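PDB 4HWM: uncharacterized protein yedD from Klebsiella pneumoniae subsp. pneumoniae, which is of unknown function but belongs to the YedD-like family and is probably held at a bacterial membrane as a lipoprotein. Local coordinates for residues S42-K47 with K112-A117; C54-R59 with T107-K112; I61-K66 with S80-P85; K66-N69 with I74-V77. One frame throughout, in Å; residues are numbered along the deposited sequence.

Interaction 1: S42-K47 with K112-A117; sequences SLIVTK and KAWAKA
I44 meets W114 by laying its CD1 methyl over one face of the indole. CD1 stands 3.4 Å from the centroid of the W114 five-membered ring and 14° off the ring normal, a close CH-pi contact. The carbon touches CG of W114 at 3.4 Å and is almost as near to CD2 and CD1 of the ring. In I44 the outer carbons run fully extended (chi2 180°), which carries CD1 out to the ring. Its other branch, CG2, reaches the six-membered part of the indole, 4.0 Å from CZ2 of W114.

Two residues on, T46 adds a lighter contact. Its CG2 methyl lies 3.8 Å from CZ2 of W114 and as near to CH2, and it approaches the ring obliquely. The hydroxyl of T46 is used elsewhere: OG1 is hydrogen-bonded to D50 N.

From the helix, W114 reaches over toward the strand. F52, on the next strand, meets the indole with the planes at about 45°. No hydrogen bond joins the two segments, and the buried surface is modest at 149 Å². This is an apolar join of the C-terminal helix 108-118 to strand 40-45, in a fold where eight antiparallel strands follow each other in chain order and close into a barrel.

Interaction 2: C54-R59 with T107-K112; sequences CRQWQR and TPECEK
T107 OG1 accepts a bond from C110 N at 3.3 Å and also lies beside the side-chain amide of Q56, which comes from the opposite direction. The nearest amide atom, modelled as NE2 of Q56, is 2.7 Å from T107 OG1. The Q56 amide is probably turned over in the model, so the identity of that atom is doubtful. T107 is the N-cap residue, just before the helix, and the bond from C110 N is its capping bond, at an N-H...O angle of 156°.

Q56 leaves strand 50-56 with CG between the backbone N and the carbonyl carbon (chi1 61°). The rest of the chain is extended, which brings the amide to the start of the helix. Its other end, modelled as OE1, lies 2.9 Å from E109 OE2, with the amide and carboxylate planes 43° apart. E109 has two conformers, so this meeting is also doubtful in detail.

These contacts bring the first turn of helix 108-118 against the third strand of the barrel. C54, two residues before Q56 in the strand, faces C110 in the helix, and a disulfide between them has been seen for this protein. C110 has two conformers. In the one described here C54 SG and C110 SG are 3.6 Å apart, too far for that bond, and the 3.3 Å approach of C54 CB to C110 SG is doubtful as a packing contact. Around the pair, C54 also touches V60 and A62, and C110 touches S42.

Interaction 3: I61-K66 with S80-P85; sequences IAQPGK and SLDIYP
The Q63 amide and the D82 carboxylate stand nearly at right angles, their planes 83° apart. D82 OD2 sits in the amide plane of Q63, only 1° out of it, and meets the amide at NE2. The fold here is the antiparallel barrel. Strand 60-70 and the start of strand 83-89 are not neighbours in it, since strand 73-78 runs between them. Side chains therefore make the link, and the CA atoms of the nearest pair, Q63 and S80, are still 8.2 Å apart.

Q63 spans the gap with an extended chain beyond CG. D82 comes from the turn leading into strand 83-89. It also holds T78 through OD2, which is hydrogen-bonded to T78 OG1. One carboxylate oxygen thus serves both the strand between and the strand beyond. T78 itself touches the side chain of Q63.

S80 is only a border contact, with its OG 4.3 Å from Q63 NE2. The contact is small, burying 88 Å², and lies at the surface. Its one hydrogen bond runs from Q63 NE2 to D82 OD2 at 3.2 Å, with an N-H...O angle of 152°, and the donor approaches nearly along the C-O direction of that oxygen.

Interaction 4: K66-N69 with I74-V77; sequences KLMN and IYNV
K66 and V77 exchange two backbone hydrogen bonds, K66 N to V77 O and V77 N to K66 O, each 2.8 Å. M68 and Y75 do the same: M68 N to Y75 O and Y75 N to M68 O are both 2.9 Å. These are the hydrogen-bonded pairs of an antiparallel hairpin. L67 with N76 and N69 with I74 are the non-hydrogen-bonded pairs. Y75 O also takes a CA-H...O contact from L67 CA at 3.2 Å.

Side chains follow on each face. M68, modelled as selenomethionine, sits between Y75 and V77. Its CB packs 3.7 Å from V77 CG2, and its chain bends at the selenium (chi3 73°), leaving CE 4.1 Å from Y75 CD1. On the other face L67 CD2 touches I74 CG2 at 4.0 Å.

Further out, the polar ends look to other parts of the fold. N76 is hydrogen-bonded through OD1 to T51 OG1 and through ND2 to Y95 OH. K66 NZ bonds to Y9 O and makes a cation-pi contact with the Y9 ring. Strand 83-89 bonds the far edge of 74-77. The chemistry implies that main-chain bonds set the register, apolar contacts pack M68 with Y75 and V77 and L67 with I74, and the buried N76 amide is satisfied by T51 and Y95.

How the interactions relate
Interactions 1 and 2 both join helix 108-118 to the barrel, at adjacent strands, and S42 N meets C54 O between them. Interaction 1 is purely apolar, while interaction 2 mixes a cysteine pair with polar groups at the helix start. Interactions 3 and 4 share K66 and strand 60-70. Interaction 4 is a true strand pair and buries the most surface of the four. Interaction 3 passes over strand 73-78 and rests on a single side-chain bond at the surface. The others are partly buried. Interactions 2 and 4 lie on opposite sides of the chain's centre, their own centres about 22 Å apart.

Interaction 1: S42-K47 with K112-A117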
# COMPACT_ATOMS: atom_id res chain seq x y z
N SER A 42 -1.73 -5.13 4.03
CA SER A 42 -0.42 -4.48 4.12
C SER A 42 -0.27 -3.47 2.98
O SER A 42 -0.81 -3.65 1.89
CB SER A 42 0.70 -5.52 4.00
OG SER A 42 0.61 -6.51 5.00
N LEU A 43 0.51 -2.43 3.26
CA LEU A 43 0.84 -1.43 2.24
C LEU A 43 2.33 -1.13 2.37
O LEU A 43 2.78 -0.76 3.44
CB LEU A 43 0.04 -0.13 2.43
CG LEU A 43 0.20 0.93 1.33
CD1 LEU A 43 -0.38 0.47 0.01
CD2 LEU A 43 -0.45 2.25 1.80
N ILE A 44 3.05 -1.29 1.27
CA ILE A 44 4.45 -0.83 1.15
C ILE A 44 4.44 0.53 0.48
O ILE A 44 3.74 0.72 -0.50
CB ILE A 44 5.32 -1.80 0.31
CG1 ILE A 44 5.21 -3.24 0.84
CG2 ILE A 44 6.77 -1.28 0.20
CD1 ILE A 44 6.03 -4.26 0.07
N VAL A 45 5.19 1.48 1.05
CA VAL A 45 5.38 2.78 0.41
C VAL A 45 6.89 3.02 0.35
O VAL A 45 7.54 3.07 1.40
CB VAL A 45 4.70 3.93 1.18
CG1 VAL A 45 4.94 5.28 0.48
CG2 VAL A 45 3.20 3.68 1.34
N THR A 46 7.46 3.10 -0.84
CA THR A 46 8.90 3.38 -0.97
C THR A 46 9.13 4.89 -0.90
O THR A 46 8.19 5.69 -1.11
CB THR A 46 9.52 2.85 -2.25
OG1 THR A 46 9.09 3.66 -3.35
CG2 THR A 46 9.15 1.36 -2.48
N LYS A 47 10.38 5.29 -0.69
CA LYS A 47 10.66 6.73 -0.61
C LYS A 47 10.29 7.44 -1.92
O LYS A 47 9.81 8.58 -1.89
CB LYS A 47 12.10 7.02 -0.15
CG LYS A 47 13.21 6.69 -1.14
CD LYS A 47 14.58 7.23 -0.65
CE LYS A 47 15.67 7.00 -1.67
NZ LYS A 47 15.86 5.56 -2.06
N LYS A 112 7.44 -11.84 -0.53
CA LYS A 112 7.73 -12.60 -1.75
C LYS A 112 7.05 -12.01 -2.98
O LYS A 112 7.65 -11.87 -4.03
CB LYS A 112 7.30 -14.08 -1.61
CG LYS A 112 8.25 -14.95 -0.81
CD LYS A 112 7.59 -16.27 -0.37
CE LYS A 112 8.60 -17.19 0.33
NZ LYS A 112 7.96 -18.25 1.15
N ALA A 113 5.78 -11.64 -2.81
CA ALA A 113 5.02 -11.06 -3.92
C ALA A 113 5.64 -9.73 -4.36
O ALA A 113 5.75 -9.46 -5.55
CB ALA A 113 3.55 -10.88 -3.54
N TRP A 114 6.08 -8.94 -3.39
CA TRP A 114 6.73 -7.65 -3.68
C TRP A 114 8.03 -7.85 -4.44
O TRP A 114 8.28 -7.19 -5.46
CB TRP A 114 6.97 -6.94 -2.36
CG TRP A 114 7.85 -5.72 -2.35
CD1 TRP A 114 8.94 -5.53 -1.55
CD2 TRP A 114 7.66 -4.51 -3.06
NE1 TRP A 114 9.44 -4.29 -1.75
CE2 TRP A 114 8.66 -3.61 -2.63
CE3 TRP A 114 6.73 -4.07 -3.98
CZ2 TRP A 114 8.78 -2.32 -3.14
CZ3 TRP A 114 6.84 -2.78 -4.47
CH2 TRP A 114 7.84 -1.91 -4.03
N ALA A 115 8.86 -8.78 -3.97
CA ALA A 115 10.15 -9.01 -4.62
C ALA A 115 9.93 -9.44 -6.08
O ALA A 115 10.63 -9.01 -6.99
CB ALA A 115 10.97 -10.03 -3.85
N LYS A 116 8.91 -10.26 -6.29
CA LYS A 116 8.56 -10.80 -7.61
C LYS A 116 8.10 -9.69 -8.56
O LYS A 116 8.53 -9.60 -9.70
CB LYS A 116 7.47 -11.87 -7.39
CG LYS A 116 6.75 -12.41 -8.60
CD LYS A 116 6.31 -13.86 -8.36
CE LYS A 116 5.45 -13.97 -7.16
NZ LYS A 116 4.10 -13.35 -7.32
N ALA A 117 7.24 -8.83 -8.05
CA ALA A 117 6.73 -7.72 -8.83
C ALA A 117 7.88 -6.79 -9.21
O ALA A 117 8.05 -6.36 -10.38
CB ALA A 117 5.65 -6.96 -8.06

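Interaction 2: C54-R59 with T107-K112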
# COMPACT_ATOMS: atom_id res chain seq x y z
N CYS A 54 -1.18 -5.38 -0.45
CA CYS A 54 -1.21 -6.85 -0.37
C CYS A 54 -2.16 -7.24 0.73
O CYS A 54 -1.97 -6.86 1.87
CB CYS A 54 0.20 -7.37 -0.10
SG CYS A 54 0.35 -9.14 -0.07
N ARG A 55 -3.19 -7.99 0.37
CA ARG A 55 -4.21 -8.40 1.32
C ARG A 55 -4.33 -9.90 1.27
O ARG A 55 -4.22 -10.48 0.22
CB ARG A 55 -5.52 -7.74 0.98
CG ARG A 55 -5.36 -6.24 0.89
CD ARG A 55 -6.64 -5.56 0.68
NE ARG A 55 -6.47 -4.20 0.18
CZ ARG A 55 -7.39 -3.26 0.15
NH1 ARG A 55 -8.62 -3.49 0.61
NH2 ARG A 55 -7.08 -2.09 -0.38
N GLN A 56 -4.55 -10.53 2.41
CA GLN A 56 -4.52 -11.98 2.48
C GLN A 56 -5.49 -12.52 3.50
O GLN A 56 -5.71 -11.95 4.57
CB GLN A 56 -3.12 -12.47 2.82
CG GLN A 56 -2.57 -12.00 4.13
CD GLN A 56 -1.15 -12.40 4.30
OE1 GLN A 56 -0.85 -13.58 4.61
NE2 GLN A 56 -0.25 -11.45 4.14
N TRP A 57 -6.08 -13.66 3.14
CA TRP A 57 -6.78 -14.49 4.11
C TRP A 57 -6.69 -15.92 3.58
O TRP A 57 -5.65 -16.55 3.74
CB TRP A 57 -8.20 -13.99 4.38
CG TRP A 57 -8.89 -14.83 5.39
CD1 TRP A 57 -8.36 -15.32 6.57
CD2 TRP A 57 -10.22 -15.31 5.32
NE1 TRP A 57 -9.30 -16.09 7.22
CE2 TRP A 57 -10.45 -16.11 6.47
CE3 TRP A 57 -11.25 -15.16 4.39
CZ2 TRP A 57 -11.67 -16.72 6.72
CZ3 TRP A 57 -12.45 -15.78 4.62
CH2 TRP A 57 -12.65 -16.57 5.78
N GLN A 58 -7.73 -16.41 2.92
CA GLN A 58 -7.66 -17.71 2.26
C GLN A 58 -6.81 -17.64 0.99
O GLN A 58 -6.21 -18.64 0.60
CB GLN A 58 -9.04 -18.30 1.94
CG GLN A 58 -9.94 -18.49 3.13
CD GLN A 58 -9.42 -19.46 4.13
OE1 GLN A 58 -9.02 -20.57 3.77
NE2 GLN A 58 -9.39 -19.05 5.39
N ARG A 59 -6.81 -16.47 0.36
CA ARG A 59 -5.98 -16.19 -0.80
C ARG A 59 -5.34 -14.82 -0.62
O ARG A 59 -5.77 -14.04 0.21
CB ARG A 59 -6.82 -16.19 -2.08
CG ARG A 59 -7.38 -17.56 -2.42
CD ARG A 59 -8.16 -17.55 -3.72
NE ARG A 59 -9.40 -16.79 -3.60
CZ ARG A 59 -10.13 -16.30 -4.61
NH1 ARG A 59 -9.78 -16.50 -5.87
NH2 ARG A 59 -11.23 -15.60 -4.35
N THR A 107 4.48 -9.82 6.17
CA THR A 107 4.30 -11.28 6.09
C THR A 107 5.17 -11.83 4.97
O THR A 107 5.48 -11.13 4.02
CB THR A 107 2.86 -11.73 5.77
OG1 THR A 107 2.43 -11.19 4.51
CG2 THR A 107 1.92 -11.26 6.86
N PRO A 108 5.61 -13.10 5.09
CA PRO A 108 6.44 -13.65 4.04
C PRO A 108 5.78 -13.62 2.68
O PRO A 108 6.45 -13.43 1.67
CB PRO A 108 6.67 -15.09 4.52
CG PRO A 108 6.68 -14.95 5.95
CD PRO A 108 5.55 -14.00 6.25
N GLU A 109 4.47 -13.81 2.65
CA GLU A 109 3.89 -13.87 1.33
C GLU A 109 3.79 -12.47 0.70
O GLU A 109 3.98 -12.41 -0.51
CB GLU A 109 2.61 -14.73 1.24
CG GLU A 109 1.58 -14.39 2.26
CD GLU A 109 1.73 -15.23 3.49
OE1 GLU A 109 2.81 -15.20 4.13
OE2 GLU A 109 0.76 -15.92 3.84
N CYS A 110 3.65 -11.40 1.48
CA CYS A 110 3.72 -10.03 0.94
C CYS A 110 5.15 -9.74 0.48
O CYS A 110 5.36 -9.18 -0.58
CB CYS A 110 3.31 -8.99 1.98
SG CYS A 110 3.15 -7.30 1.36
N GLU A 111 6.12 -10.12 1.31
CA GLU A 111 7.54 -9.92 0.95
C GLU A 111 7.88 -10.58 -0.37
O GLU A 111 8.53 -9.98 -1.25
CB GLU A 111 8.45 -10.58 1.97
CG GLU A 111 8.48 -10.00 3.28
CD GLU A 111 9.62 -10.59 4.12
OE1 GLU A 111 9.91 -11.82 4.09
OE2 GLU A 111 10.23 -9.81 4.82
N LYS A 112 7.44 -11.84 -0.53
CA LYS A 112 7.73 -12.60 -1.75
C LYS A 112 7.05 -12.01 -2.98
O LYS A 112 7.65 -11.87 -4.03
CB LYS A 112 7.30 -14.08 -1.61
CG LYS A 112 8.25 -14.95 -0.81
CD LYS A 112 7.59 -16.27 -0.37
CE LYS A 112 8.60 -17.19 0.33
NZ LYS A 112 7.96 -18.25 1.15

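Interaction 3: I61-K66 with S80-P85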
# COMPACT_ATOMS: atom_id res chain seq x y z
N ILE A 61 -4.23 -11.25 -2.54
CA ILE A 61 -4.43 -10.35 -3.65
C ILE A 61 -3.46 -9.20 -3.42
O ILE A 61 -3.50 -8.55 -2.38
CB ILE A 61 -5.90 -9.86 -3.80
CG1 ILE A 61 -6.00 -8.84 -4.93
CG2 ILE A 61 -6.47 -9.29 -2.52
CD1 ILE A 61 -7.38 -8.72 -5.53
N ALA A 62 -2.57 -8.99 -4.37
CA ALA A 62 -1.57 -7.96 -4.26
C ALA A 62 -1.49 -7.13 -5.55
O ALA A 62 -1.63 -7.67 -6.65
CB ALA A 62 -0.23 -8.61 -3.94
N GLN A 63 -1.30 -5.83 -5.39
CA GLN A 63 -1.29 -4.90 -6.52
C GLN A 63 -0.27 -3.81 -6.33
O GLN A 63 -0.33 -3.10 -5.34
CB GLN A 63 -2.65 -4.21 -6.67
CG GLN A 63 -3.85 -5.17 -6.79
CD GLN A 63 -5.12 -4.44 -6.51
OE1 GLN A 63 -5.82 -4.75 -5.53
NE2 GLN A 63 -5.39 -3.40 -7.29
N PRO A 64 0.65 -3.66 -7.29
CA PRO A 64 1.53 -2.50 -7.28
C PRO A 64 0.73 -1.21 -7.52
O PRO A 64 -0.36 -1.23 -8.09
CB PRO A 64 2.52 -2.80 -8.42
CG PRO A 64 2.53 -4.35 -8.50
CD PRO A 64 1.07 -4.68 -8.29
N GLY A 65 1.29 -0.07 -7.11
CA GLY A 65 0.69 1.23 -7.36
C GLY A 65 1.72 2.35 -7.23
O GLY A 65 2.92 2.09 -7.11
N LYS A 66 1.21 3.57 -7.25
CA LYS A 66 2.01 4.77 -7.17
C LYS A 66 1.30 5.78 -6.33
O LYS A 66 0.10 5.94 -6.46
CB LYS A 66 2.15 5.45 -8.56
CG LYS A 66 2.85 4.67 -9.58
CD LYS A 66 2.78 5.35 -10.94
CE LYS A 66 3.41 4.55 -12.04
NZ LYS A 66 3.13 5.23 -13.36
N SER A 80 -4.37 -0.92 -11.59
CA SER A 80 -5.72 -1.03 -12.18
C SER A 80 -6.52 0.27 -12.07
O SER A 80 -7.70 0.30 -12.40
CB SER A 80 -6.49 -2.15 -11.49
OG SER A 80 -5.77 -3.35 -11.55
N LEU A 81 -5.88 1.33 -11.58
CA LEU A 81 -6.46 2.67 -11.43
C LEU A 81 -7.53 2.79 -10.33
O LEU A 81 -8.39 3.67 -10.35
CB LEU A 81 -6.95 3.25 -12.77
CG LEU A 81 -5.91 3.65 -13.81
CD1 LEU A 81 -6.62 4.21 -15.06
CD2 LEU A 81 -4.91 4.67 -13.27
N ASP A 82 -7.44 1.94 -9.31
CA ASP A 82 -8.14 2.23 -8.05
C ASP A 82 -7.39 3.42 -7.42
O ASP A 82 -6.16 3.48 -7.49
CB ASP A 82 -8.12 1.03 -7.09
CG ASP A 82 -8.51 -0.28 -7.75
OD1 ASP A 82 -9.63 -0.37 -8.31
OD2 ASP A 82 -7.68 -1.23 -7.68
N ILE A 83 -8.14 4.36 -6.85
CA ILE A 83 -7.57 5.55 -6.20
C ILE A 83 -8.04 5.62 -4.75
O ILE A 83 -9.23 5.66 -4.48
CB ILE A 83 -7.95 6.82 -6.97
CG1 ILE A 83 -7.32 6.78 -8.37
CG2 ILE A 83 -7.46 8.06 -6.27
CD1 ILE A 83 -7.69 7.98 -9.25
N TYR A 84 -7.09 5.63 -3.82
CA TYR A 84 -7.38 5.55 -2.41
C TYR A 84 -6.63 6.62 -1.63
O TYR A 84 -5.40 6.61 -1.61
CB TYR A 84 -6.91 4.21 -1.87
CG TYR A 84 -7.49 2.97 -2.52
CD1 TYR A 84 -8.84 2.71 -2.47
CD2 TYR A 84 -6.67 2.04 -3.10
CE1 TYR A 84 -9.36 1.54 -3.06
CE2 TYR A 84 -7.18 0.87 -3.66
CZ TYR A 84 -8.52 0.63 -3.63
OH TYR A 84 -9.00 -0.55 -4.21
N PRO A 85 -7.37 7.49 -0.92
CA PRO A 85 -6.68 8.45 -0.07
C PRO A 85 -5.94 7.76 1.06
O PRO A 85 -6.44 6.79 1.64
CB PRO A 85 -7.81 9.36 0.45
CG PRO A 85 -9.06 8.61 0.24
CD PRO A 85 -8.84 7.70 -0.92

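Interaction 4: K66-N69 with I74-V77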
# COMPACT_ATOMS: atom_id res chain seq x y z
N LYS A 66 1.21 3.57 -7.25
CA LYS A 66 2.01 4.77 -7.17
C LYS A 66 1.30 5.78 -6.33
O LYS A 66 0.10 5.94 -6.46
CB LYS A 66 2.15 5.45 -8.56
CG LYS A 66 2.85 4.67 -9.58
CD LYS A 66 2.78 5.35 -10.94
CE LYS A 66 3.41 4.55 -12.04
NZ LYS A 66 3.13 5.23 -13.36
N LEU A 67 2.03 6.56 -5.53
CA LEU A 67 1.43 7.70 -4.86
C LEU A 67 1.19 8.82 -5.86
O LEU A 67 1.97 9.01 -6.82
CB LEU A 67 2.35 8.25 -3.79
CG LEU A 67 2.67 7.36 -2.61
CD1 LEU A 67 3.59 8.16 -1.67
CD2 LEU A 67 1.41 6.87 -1.88
N MSE A 68 0.10 9.56 -5.64
CA MSE A 68 -0.23 10.74 -6.42
C MSE A 68 -0.61 11.82 -5.43
O MSE A 68 -1.26 11.57 -4.41
CB MSE A 68 -1.40 10.43 -7.35
CG MSE A 68 -1.87 11.59 -8.22
SE MSE A 68 -3.41 11.07 -9.28
CE MSE A 68 -4.73 11.07 -7.81
N ASN A 69 -0.17 13.04 -5.74
CA ASN A 69 -0.56 14.22 -5.00
C ASN A 69 -1.64 14.91 -5.84
O ASN A 69 -1.40 15.25 -7.01
CB ASN A 69 0.66 15.12 -4.80
CG ASN A 69 0.52 16.08 -3.63
OD1 ASN A 69 -0.20 15.84 -2.67
ND2 ASN A 69 1.26 17.18 -3.71
N ILE A 74 -2.65 13.14 -0.44
CA ILE A 74 -1.95 11.95 -0.94
C ILE A 74 -2.92 10.79 -1.19
O ILE A 74 -3.74 10.46 -0.34
CB ILE A 74 -0.88 11.48 0.06
CG1 ILE A 74 0.16 12.58 0.24
CG2 ILE A 74 -0.21 10.18 -0.41
CD1 ILE A 74 0.98 12.85 -1.01
N TYR A 75 -2.76 10.18 -2.36
CA TYR A 75 -3.53 9.00 -2.77
C TYR A 75 -2.60 7.88 -3.23
O TYR A 75 -1.55 8.15 -3.79
CB TYR A 75 -4.41 9.34 -3.95
CG TYR A 75 -5.42 10.43 -3.65
CD1 TYR A 75 -5.08 11.77 -3.79
CD2 TYR A 75 -6.70 10.11 -3.20
CE1 TYR A 75 -6.00 12.77 -3.51
CE2 TYR A 75 -7.64 11.12 -2.92
CZ TYR A 75 -7.27 12.43 -3.07
OH TYR A 75 -8.19 13.43 -2.81
N ASN A 76 -3.02 6.64 -3.02
CA ASN A 76 -2.45 5.52 -3.72
C ASN A 76 -3.27 5.27 -5.00
O ASN A 76 -4.47 5.14 -4.92
CB ASN A 76 -2.42 4.26 -2.85
CG ASN A 76 -1.65 3.13 -3.52
OD1 ASN A 76 -0.69 3.38 -4.25
ND2 ASN A 76 -2.07 1.89 -3.29
N VAL A 77 -2.59 5.18 -6.13
CA VAL A 77 -3.20 4.82 -7.41
C VAL A 77 -2.67 3.45 -7.82
O VAL A 77 -1.49 3.30 -8.07
CB VAL A 77 -2.89 5.86 -8.54
CG1 VAL A 77 -3.63 5.48 -9.81
CG2 VAL A 77 -3.22 7.27 -8.07